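Local structure of DUF3209 family protein (Thermus thermophilus, 2EHW) at residues Glu40-Arg43 against Leu44-Lys48; Glu85-Glu88 against Gly89-Lys92; Glu65-Ala68 against Ala69-Pro72; Glu74-Trp77 against Arg78-Leu82. The protein is of unknown function but folds as a mostly helical DUF3209 family member whose long last helix carries a predicted coiled-coil segment. All blocks are in the same frame, centred on the assembly; numbering follows the deposited sequence.

Contact 1: residues Glu40-Arg43 against Leu44-Lys48; sequences ELKR and LAEAK
Lys-42 and Glu-46 meet through their side chains one turn apart, in a local i to i+4 contact of the short amphipathic helix 39-46; Glu-40 and Leu-44, a turn earlier, meet through the carbonyl oxygen of Glu-40. The backbone supplies the regular alpha-helical bonds. Ala-45 N to Leu-41 O is the straight one (3.0 Å, 171° at the hydrogen), while Leu-44 N to Glu-40 O (2.8 Å) and Glu-46 N to Lys-42 O (3.2 Å, the longest of the three) are similarly bent. Towards the interior, CB of Leu-44 rests 3.3 Å from Glu-40 O, and the leucine side chain also touches Ala-8 of helix 4-16 and Leu-53 of helix 50-70. Leu-41 and Ala-45 face helix 4-16 as well, through His-4 and Ile-11, so the apolar side of this helix sits among its neighbours. Two charged residues have their salt-bridge partners outside the segments: the exposed Arg-43 sends its NE to Glu-59, and the buried Glu-40 pairs with Arg-38. Lys-42 runs fully extended into solvent and slants across the carboxylate of Glu-46, but the charges do not meet: NZ stays 4.7 Å from Glu-46 OE1, an opposite-charge approach that would give at most a modest attraction. What OE1 of Glu-46 does touch is the aliphatic chain, with Lys-42 CG and Lys-42 CE each 3.4 Å from it.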
loop_
_atom_site.group_PDB
_atom_site.type_symbol
_atom_site.label_atom_id
_atom_site.label_comp_id
_atom_site.label_asym_id
_atom_site.label_seq_id
_atom_site.Cartn_x
_atom_site.Cartn_y
_atom_site.Cartn_z
ATOM N N GLU A 40 1.102 10.425 7.426
ATOM C CA GLU A 40 1.308 9.520 6.307
ATOM C C GLU A 40 0.474 8.251 6.479
ATOM O O GLU A 40 -0.020 7.692 5.502
ATOM C CB GLU A 40 2.795 9.165 6.154
ATOM C CG GLU A 40 3.323 8.211 7.198
ATOM C CD GLU A 40 3.768 8.900 8.463
ATOM O OE1 GLU A 40 3.273 10.006 8.753
ATOM O OE2 GLU A 40 4.616 8.322 9.173
ATOM N N LEU A 41 0.310 7.806 7.722
ATOM C CA LEU A 41 -0.477 6.610 7.987
ATOM C C LEU A 41 -1.915 6.869 7.570
ATOM O O LEU A 41 -2.576 5.996 7.006
ATOM C CB LEU A 41 -0.397 6.237 9.471
ATOM C CG LEU A 41 0.960 5.708 9.953
ATOM C CD1 LEU A 41 0.968 5.568 11.472
ATOM C CD2 LEU A 41 1.245 4.359 9.291
ATOM N N LYS A 42 -2.396 8.079 7.831
ATOM C CA LYS A 42 -3.758 8.433 7.452
ATOM C C LYS A 42 -3.875 8.458 5.938
ATOM O O LYS A 42 -4.832 7.935 5.375
ATOM C CB LYS A 42 -4.154 9.805 8.007
ATOM C CG LYS A 42 -5.544 10.236 7.536
ATOM C CD LYS A 42 -6.021 11.534 8.170
ATOM C CE LYS A 42 -7.449 11.831 7.735
ATOM N NZ LYS A 42 -7.979 13.085 8.331
ATOM N N ARG A 43 -2.904 9.081 5.281
ATOM C CA ARG A 43 -2.913 9.147 3.823
ATOM C C ARG A 43 -2.838 7.745 3.222
ATOM O O ARG A 43 -3.439 7.481 2.183
ATOM C CB ARG A 43 -1.731 9.969 3.306
ATOM C CG ARG A 43 -1.898 11.477 3.419
ATOM C CD ARG A 43 -0.794 12.191 2.641
ATOM N NE ARG A 43 0.498 12.151 3.328
ATOM C CZ ARG A 43 0.783 12.863 4.415
ATOM N NH1 ARG A 43 1.982 12.773 4.979
ATOM N NH2 ARG A 43 -0.135 13.670 4.938
ATOM N N LEU A 44 -2.087 6.860 3.876
ATOM C CA LEU A 44 -1.930 5.482 3.412
ATOM C C LEU A 44 -3.250 4.703 3.504
ATOM O O LEU A 44 -3.696 4.107 2.525
ATOM C CB LEU A 44 -0.841 4.773 4.241
ATOM C CG LEU A 44 -0.502 3.306 3.931
ATOM C CD1 LEU A 44 -0.232 3.132 2.448
ATOM C CD2 LEU A 44 0.709 2.875 4.753
ATOM N N ALA A 45 -3.876 4.724 4.679
ATOM C CA ALA A 45 -5.132 4.008 4.877
ATOM C C ALA A 45 -6.258 4.464 3.950
ATOM O O ALA A 45 -7.126 3.669 3.597
ATOM C CB ALA A 45 -5.584 4.127 6.338
ATOM N N GLU A 46 -6.240 5.725 3.536
ATOM C CA GLU A 46 -7.306 6.239 2.684
ATOM C C GLU A 46 -6.957 6.421 1.210
ATOM O O GLU A 46 -7.774 6.899 0.427
ATOM C CB GLU A 46 -7.834 7.548 3.281
ATOM C CG GLU A 46 -8.413 7.348 4.687
ATOM C CD GLU A 46 -8.616 8.641 5.450
ATOM O OE1 GLU A 46 -7.932 9.636 5.133
ATOM O OE2 GLU A 46 -9.447 8.662 6.385
ATOM N N ALA A 47 -5.753 6.024 0.821
ATOM C CA ALA A 47 -5.362 6.154 -0.572
ATOM C C ALA A 47 -6.407 5.404 -1.407
ATOM O O ALA A 47 -6.875 4.331 -1.008
ATOM C CB ALA A 47 -3.974 5.562 -0.787
ATOM N N LYS A 48 -6.775 5.978 -2.549
ATOM C CA LYS A 48 -7.776 5.380 -3.428
ATOM C C LYS A 48 -7.176 4.869 -4.739
ATOM O O LYS A 48 -7.816 4.102 -5.456
ATOM C CB LYS A 48 -8.872 6.403 -3.756
ATOM C CG LYS A 48 -9.513 7.089 -2.555
ATOM C CD LYS A 48 -10.449 6.179 -1.765
ATOM C CE LYS A 48 -9.713 5.066 -1.027
ATOM N NZ LYS A 48 -10.570 4.422 0.020
#

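Contact 2: residues Glu85-Glu88 against Gly89-Lys92; sequences EAME and GRLK
Leu-91 sits over the carbonyl oxygens of Met-87 and Glu-88 on the tight side of this local helical contact, in the first half of helix 75-115 and within the predicted coiled-coil segment. Its CB lies 3.4 Å from Glu-88 O and 3.5 Å from Met-87 O, and its N donates to Met-87 O at 2.8 Å. The neighbouring bond from Lys-92 N to Glu-88 O is straighter (2.9 Å, 162° at the hydrogen), and Lys-92 CG leans over that same carbonyl oxygen at 3.4 Å. These bonds, with those of Gly-89 N to Glu-85 O and Arg-90 N to Ala-86 O, continue the alpha-helical pattern without a break through Gly-89.

The opposite character appears on the exposed side. There Met-87, present as selenomethionine, bends at chi2 (-53°) and chi3, which swings its CE round to Arg-90 CD at 4.0 Å; the two chains lie alongside, pointing the same way, in a thin touch of methyl on methylene. On the side that faces helix 50-70, Glu-88 and Lys-92 are one turn apart and oppositely charged, yet OE1 of Glu-88 and NZ of Lys-92 remain 6.9 Å from each other, so no salt bridge forms between them. Glu-88 touches Arg-58 and Leu-61, while Leu-91 and Lys-92 reach Glu-54, which places this turn of the long helix directly against helix 50-70.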
loop_
_atom_site.group_PDB
_atom_site.type_symbol
_atom_site.label_atom_id
_atom_site.label_comp_id
_atom_site.label_asym_id
_atom_site.label_seq_id
_atom_site.Cartn_x
_atom_site.Cartn_y
_atom_site.Cartn_z
ATOM N N GLU A 85 8.872 -3.564 3.340
ATOM C CA GLU A 85 9.527 -3.510 2.038
ATOM C C GLU A 85 9.157 -4.687 1.145
ATOM O O GLU A 85 9.067 -4.545 -0.070
ATOM C CB GLU A 85 11.041 -3.465 2.211
ATOM C CG GLU A 85 11.602 -2.082 2.458
ATOM C CD GLU A 85 12.969 -2.136 3.107
ATOM O OE1 GLU A 85 13.711 -3.109 2.864
ATOM O OE2 GLU A 85 13.306 -1.200 3.857
ATOM N N ALA A 86 8.962 -5.856 1.745
ATOM C CA ALA A 86 8.584 -7.035 0.975
ATOM C C ALA A 86 7.213 -6.759 0.386
ATOM O O ALA A 86 6.953 -7.049 -0.780
ATOM C CB ALA A 86 8.531 -8.274 1.881
HETATM N N MSE A 87 6.338 -6.196 1.210
HETATM C CA MSE A 87 4.983 -5.871 0.791
HETATM C C MSE A 87 4.988 -4.763 -0.257
HETATM O O MSE A 87 4.162 -4.757 -1.168
HETATM C CB MSE A 87 4.137 -5.459 2.004
HETATM C CG MSE A 87 3.924 -6.582 3.023
HETATM SE SE MSE A 87 3.211 -8.244 2.252
HETATM C CE MSE A 87 4.901 -9.143 1.920
ATOM N N GLU A 88 5.916 -3.821 -0.131
ATOM C CA GLU A 88 5.994 -2.748 -1.104
ATOM C C GLU A 88 6.275 -3.422 -2.433
ATOM O O GLU A 88 5.692 -3.075 -3.459
ATOM C CB GLU A 88 7.130 -1.780 -0.770
ATOM C CG GLU A 88 7.280 -0.647 -1.774
ATOM C CD GLU A 88 8.499 0.214 -1.504
ATOM O OE1 GLU A 88 9.582 -0.366 -1.266
ATOM O OE2 GLU A 88 8.376 1.463 -1.538
ATOM N N GLY A 89 7.173 -4.396 -2.408
ATOM C CA GLY A 89 7.496 -5.108 -3.627
ATOM C C GLY A 89 6.255 -5.736 -4.228
ATOM O O GLY A 89 6.061 -5.696 -5.441
ATOM N N ARG A 90 5.399 -6.311 -3.388
ATOM C CA ARG A 90 4.196 -6.935 -3.910
ATOM C C ARG A 90 3.208 -5.903 -4.412
ATOM O O ARG A 90 2.482 -6.148 -5.373
ATOM C CB ARG A 90 3.563 -7.826 -2.852
ATOM C CG ARG A 90 4.414 -9.048 -2.554
ATOM C CD ARG A 90 3.664 -10.055 -1.736
ATOM N NE ARG A 90 2.558 -10.616 -2.500
ATOM C CZ ARG A 90 1.816 -11.639 -2.095
ATOM N NH1 ARG A 90 2.061 -12.224 -0.924
ATOM N NH2 ARG A 90 0.827 -12.080 -2.860
ATOM N N LEU A 91 3.187 -4.741 -3.769
ATOM C CA LEU A 91 2.287 -3.675 -4.187
ATOM C C LEU A 91 2.711 -3.181 -5.571
ATOM O O LEU A 91 1.865 -2.947 -6.440
ATOM C CB LEU A 91 2.315 -2.520 -3.180
ATOM C CG LEU A 91 1.573 -1.235 -3.569
ATOM C CD1 LEU A 91 0.111 -1.536 -3.882
ATOM C CD2 LEU A 91 1.686 -0.219 -2.431
ATOM N N LYS A 92 4.015 -3.032 -5.780
ATOM C CA LYS A 92 4.512 -2.579 -7.073
ATOM C C LYS A 92 4.159 -3.612 -8.141
ATOM O O LYS A 92 3.842 -3.264 -9.277
ATOM C CB LYS A 92 6.030 -2.368 -7.039
ATOM C CG LYS A 92 6.501 -1.170 -6.210
ATOM C CD LYS A 92 8.016 -0.971 -6.349
ATOM C CE LYS A 92 8.403 -0.749 -7.818
ATOM N NZ LYS A 92 9.858 -0.974 -8.097
#

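Contact 3: residues Glu65-Ala68 against Ala69-Pro72; sequences EERA and AQEP
Chi1 of Arg-67 (-179°) sets CG opposite the backbone N, and a bend at chi2 (52°) then turns the chain along the helix towards Glu-71, whose own side chain runs extended to meet it. The two lie side by side, pointing the same way, with guanidinium and carboxylate nearly coplanar, their planes 18° apart. Glu-71 OE1 sits at the guanidinium edge, accepting from Arg-67 NH2 at 2.7 Å in a salt bridge and, more weakly, from Arg-67 NE at 3.1 Å. The NH2 approaches on the syn side of the carboxylate, slightly out of its plane. A third donor, Trp-77 NE1 of helix 75-115, grips the same oxygen. This i to i+4 pair closes the C-terminal end of helix 50-70: Gln-70 is its last residue and Glu-71 the first to leave helical geometry. The backbone there still bonds, Gln-70 N to Glu-66 O at 3.0 Å and Glu-71 N to Arg-67 O at 3.1 Å. Replacing Arg-67 with an alanine would probably leave the Glu-71 carboxylate without its charged mate, freer to turn and with Trp-77 as its remaining donor among those described. Gln-70 crosses Arg-67 at about a right angle; its NE2 lies 3.8 Å from Arg-67 CD, while its CG rests 3.3 Å from Glu-66 O. Ala-68 faces inwards and touches Trp-77 and Leu-81 of helix 75-115, whereas the Pro-72 side chain beyond the helix end touches Arg-78, with CG 4.2 Å from Ala-68 O.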
loop_
_atom_site.group_PDB
_atom_site.type_symbol
_atom_site.label_atom_id
_atom_site.label_comp_id
_atom_site.label_asym_id
_atom_site.label_seq_id
_atom_site.Cartn_x
_atom_site.Cartn_y
_atom_site.Cartn_z
ATOM N N GLU A 65 12.281 3.807 8.836
ATOM C CA GLU A 65 13.724 3.761 8.674
ATOM C C GLU A 65 14.343 4.587 9.808
ATOM O O GLU A 65 15.284 4.140 10.461
ATOM C CB GLU A 65 14.102 4.331 7.303
ATOM C CG GLU A 65 15.576 4.220 6.923
ATOM C CD GLU A 65 15.991 2.821 6.500
ATOM O OE1 GLU A 65 15.334 2.227 5.619
ATOM O OE2 GLU A 65 16.993 2.319 7.041
ATOM N N GLU A 66 13.795 5.780 10.047
ATOM C CA GLU A 66 14.289 6.662 11.103
ATOM C C GLU A 66 14.186 5.974 12.461
ATOM O O GLU A 66 15.155 5.927 13.217
ATOM C CB GLU A 66 13.490 7.974 11.143
ATOM C CG GLU A 66 13.393 8.691 9.808
ATOM C CD GLU A 66 12.521 9.945 9.856
ATOM O OE1 GLU A 66 11.491 9.940 10.574
ATOM O OE2 GLU A 66 12.862 10.930 9.157
ATOM N N ARG A 67 13.008 5.438 12.771
ATOM C CA ARG A 67 12.819 4.762 14.050
ATOM C C ARG A 67 13.867 3.679 14.258
ATOM O O ARG A 67 14.457 3.587 15.323
ATOM C CB ARG A 67 11.414 4.143 14.149
ATOM C CG ARG A 67 11.149 3.441 15.485
ATOM C CD ARG A 67 11.466 4.374 16.656
ATOM N NE ARG A 67 11.436 3.707 17.956
ATOM C CZ ARG A 67 10.326 3.448 18.645
ATOM N NH1 ARG A 67 9.140 3.805 18.162
ATOM N NH2 ARG A 67 10.404 2.830 19.819
ATOM N N ALA A 68 14.095 2.866 13.233
ATOM C CA ALA A 68 15.074 1.781 13.302
ATOM C C ALA A 68 16.506 2.267 13.512
ATOM O O ALA A 68 17.324 1.560 14.105
ATOM C CB ALA A 68 15.001 0.936 12.043
ATOM N N ALA A 69 16.817 3.461 13.024
ATOM C CA ALA A 69 18.162 4.006 13.188
ATOM C C ALA A 69 18.318 4.592 14.586
ATOM O O ALA A 69 19.419 4.654 15.123
ATOM C CB ALA A 69 18.433 5.080 12.136
ATOM N N GLN A 70 17.203 5.015 15.172
ATOM C CA GLN A 70 17.205 5.609 16.503
ATOM C C GLN A 70 17.290 4.578 17.627
ATOM O O GLN A 70 17.785 4.891 18.707
ATOM C CB GLN A 70 15.944 6.448 16.701
ATOM C CG GLN A 70 15.876 7.699 15.852
ATOM C CD GLN A 70 14.471 8.292 15.805
ATOM O OE1 GLN A 70 14.277 9.417 15.340
ATOM N NE2 GLN A 70 13.484 7.530 16.273
ATOM N N GLU A 71 16.812 3.360 17.374
ATOM C CA GLU A 71 16.810 2.300 18.388
ATOM C C GLU A 71 17.415 1.002 17.835
ATOM O O GLU A 71 16.747 -0.036 17.782
ATOM C CB GLU A 71 15.367 2.052 18.849
ATOM C CG GLU A 71 15.193 1.318 20.168
ATOM C CD GLU A 71 13.722 1.036 20.478
ATOM O OE1 GLU A 71 12.850 1.671 19.855
ATOM O OE2 GLU A 71 13.432 0.186 21.347
ATOM N N PRO A 72 18.703 1.045 17.443
ATOM C CA PRO A 72 19.493 -0.060 16.879
ATOM C C PRO A 72 19.518 -1.358 17.682
ATOM O O PRO A 72 19.889 -2.408 17.161
ATOM C CB PRO A 72 20.892 0.543 16.755
ATOM C CG PRO A 72 20.619 2.022 16.591
ATOM C CD PRO A 72 19.544 2.244 17.613
#

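Contact 4: residues Glu74-Trp77 against Arg78-Leu82; sequences EPYW and RGLLL
Leu-80 reaches back along the first turns of helix 75-115 to the aromatic side chains of Tyr-76 and Trp-77. Its CB starts over the backbone, 3.5 Å from Trp-77 O and 3.6 Å from Tyr-76 O, the latter being the acceptor of Leu-80 N. With chi1 at -176°, CG swings to the side away from the backbone N and serves as the branch point, directing CD2 to both rings. That methyl lies 3.9 Å from Trp-77 CZ3, at the edge of the indole and near its plane, and 4.0 Å from Tyr-76 CE2, with Tyr-76 OH equally near. The leucine also touches Leu-64 of helix 50-70. The two aromatics meet each other as well: Tyr-76 CD2 stands 3.6 Å above one face of the indole, displaced towards its rim.

Just before these residues the helix is N-capped. Glu-74 OE2 accepts from Tyr-76 N at 2.8 Å through its anti lone pair, tying up an amide of the first turn that has no preceding helical carbonyl. Further along, Leu-81 N donates to Trp-77 O at 2.9 Å. Tyr-76 OH is hydrogen-bonded to Cys-3 N, and the indole N-H is taken up by Glu-71. The contact therefore combines an electrostatic start, where the Glu-74 carboxylate would interact favourably with the helix dipole, with dispersion between a methyl and two rings whose polar groups are bonded outwards.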
loop_
_atom_site.group_PDB
_atom_site.type_symbol
_atom_site.label_atom_id
_atom_site.label_comp_id
_atom_site.label_asym_id
_atom_site.label_seq_id
_atom_site.Cartn_x
_atom_site.Cartn_y
_atom_site.Cartn_z
ATOM N N GLU A 74 16.788 -2.680 19.231
ATOM C CA GLU A 74 15.544 -3.402 19.027
ATOM C C GLU A 74 15.456 -3.871 17.584
ATOM O O GLU A 74 15.185 -3.081 16.682
ATOM C CB GLU A 74 14.344 -2.517 19.349
ATOM C CG GLU A 74 13.028 -3.208 19.073
ATOM C CD GLU A 74 12.938 -4.556 19.757
ATOM O OE1 GLU A 74 12.724 -4.589 20.987
ATOM O OE2 GLU A 74 13.099 -5.584 19.065
ATOM N N PRO A 75 15.706 -5.168 17.344
ATOM C CA PRO A 75 15.652 -5.735 15.995
ATOM C C PRO A 75 14.249 -5.793 15.401
ATOM O O PRO A 75 14.083 -6.070 14.210
ATOM C CB PRO A 75 16.276 -7.117 16.173
ATOM C CG PRO A 75 15.956 -7.460 17.602
ATOM C CD PRO A 75 16.220 -6.154 18.310
ATOM N N TYR A 76 13.246 -5.518 16.228
ATOM C CA TYR A 76 11.861 -5.525 15.777
ATOM C C TYR A 76 11.658 -4.505 14.660
ATOM O O TYR A 76 11.018 -4.800 13.660
ATOM C CB TYR A 76 10.908 -5.200 16.938
ATOM C CG TYR A 76 9.485 -4.970 16.490
ATOM C CD1 TYR A 76 8.672 -6.037 16.106
ATOM C CD2 TYR A 76 8.961 -3.677 16.402
ATOM C CE1 TYR A 76 7.372 -5.826 15.643
ATOM C CE2 TYR A 76 7.663 -3.455 15.942
ATOM C CZ TYR A 76 6.874 -4.533 15.563
ATOM O OH TYR A 76 5.592 -4.314 15.094
ATOM N N TRP A 77 12.195 -3.305 14.838
ATOM C CA TRP A 77 12.051 -2.259 13.830
ATOM C C TRP A 77 12.660 -2.686 12.507
ATOM O O TRP A 77 12.112 -2.405 11.446
ATOM C CB TRP A 77 12.723 -0.964 14.289
ATOM C CG TRP A 77 12.082 -0.354 15.485
ATOM C CD1 TRP A 77 12.712 0.099 16.608
ATOM C CD2 TRP A 77 10.679 -0.165 15.707
ATOM N NE1 TRP A 77 11.788 0.555 17.518
ATOM C CE2 TRP A 77 10.533 0.406 16.990
ATOM C CE3 TRP A 77 9.532 -0.416 14.944
ATOM C CZ2 TRP A 77 9.280 0.718 17.534
ATOM C CZ3 TRP A 77 8.286 -0.104 15.485
ATOM C CH2 TRP A 77 8.172 0.461 16.766
ATOM N N ARG A 78 13.802 -3.360 12.582
ATOM C CA ARG A 78 14.492 -3.814 11.386
ATOM C C ARG A 78 13.722 -4.975 10.761
ATOM O O ARG A 78 13.792 -5.211 9.550
ATOM C CB ARG A 78 15.930 -4.184 11.747
ATOM C CG ARG A 78 16.730 -2.950 12.204
ATOM C CD ARG A 78 18.025 -3.294 12.943
ATOM N NE ARG A 78 18.923 -2.143 12.966
ATOM C CZ ARG A 78 20.109 -2.115 13.571
ATOM N NH1 ARG A 78 20.855 -1.015 13.526
ATOM N NH2 ARG A 78 20.552 -3.182 14.225
ATOM N N GLY A 79 12.962 -5.676 11.592
ATOM C CA GLY A 79 12.145 -6.762 11.097
ATOM C C GLY A 79 10.907 -6.172 10.440
ATOM O O GLY A 79 10.400 -6.704 9.453
ATOM N N LEU A 80 10.417 -5.061 10.981
ATOM C CA LEU A 80 9.235 -4.417 10.415
ATOM C C LEU A 80 9.622 -3.811 9.062
ATOM O O LEU A 80 8.875 -3.907 8.091
ATOM C CB LEU A 80 8.698 -3.347 11.384
ATOM C CG LEU A 80 7.395 -2.590 11.067
ATOM C CD1 LEU A 80 6.311 -3.549 10.594
ATOM C CD2 LEU A 80 6.935 -1.845 12.316
ATOM N N LEU A 81 10.808 -3.219 8.993
ATOM C CA LEU A 81 11.285 -2.622 7.748
ATOM C C LEU A 81 11.317 -3.645 6.613
ATOM O O LEU A 81 10.791 -3.409 5.534
ATOM C CB LEU A 81 12.682 -2.026 7.947
ATOM C CG LEU A 81 12.708 -0.545 8.334
ATOM C CD1 LEU A 81 14.131 -0.096 8.667
ATOM C CD2 LEU A 81 12.155 0.275 7.165
ATOM N N LEU A 82 11.933 -4.789 6.879
ATOM C CA LEU A 82 12.054 -5.865 5.909
ATOM C C LEU A 82 10.664 -6.346 5.468
ATOM O O LEU A 82 10.436 -6.646 4.300
ATOM C CB LEU A 82 12.839 -7.010 6.549
ATOM C CG LEU A 82 13.463 -8.100 5.686
ATOM C CD1 LEU A 82 14.417 -7.466 4.689
ATOM C CD2 LEU A 82 14.215 -9.092 6.590
#

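How the contacts relate
Contacts 3 and 4 form one unit at the turn between helix 50-70 and helix 75-115: their centres are 9 Å apart and they touch directly. Beyond the shared carboxylate, the guanidinium of contact 3 packs on the indole of contact 4, with Arg-67 CZ 3.1 Å from Trp-77 CZ2, so the two helix ends are joined by polar and packing contacts alike. Contact 2 follows contact 4 along helix 75-115, centre to centre about 16 Å. Contact 1, on helix 39-46, touches none of the others; its nearest atoms are about 6 Å from contact 2, and helix 50-70 borders both. With the function unknown, the four can be related only through the fold.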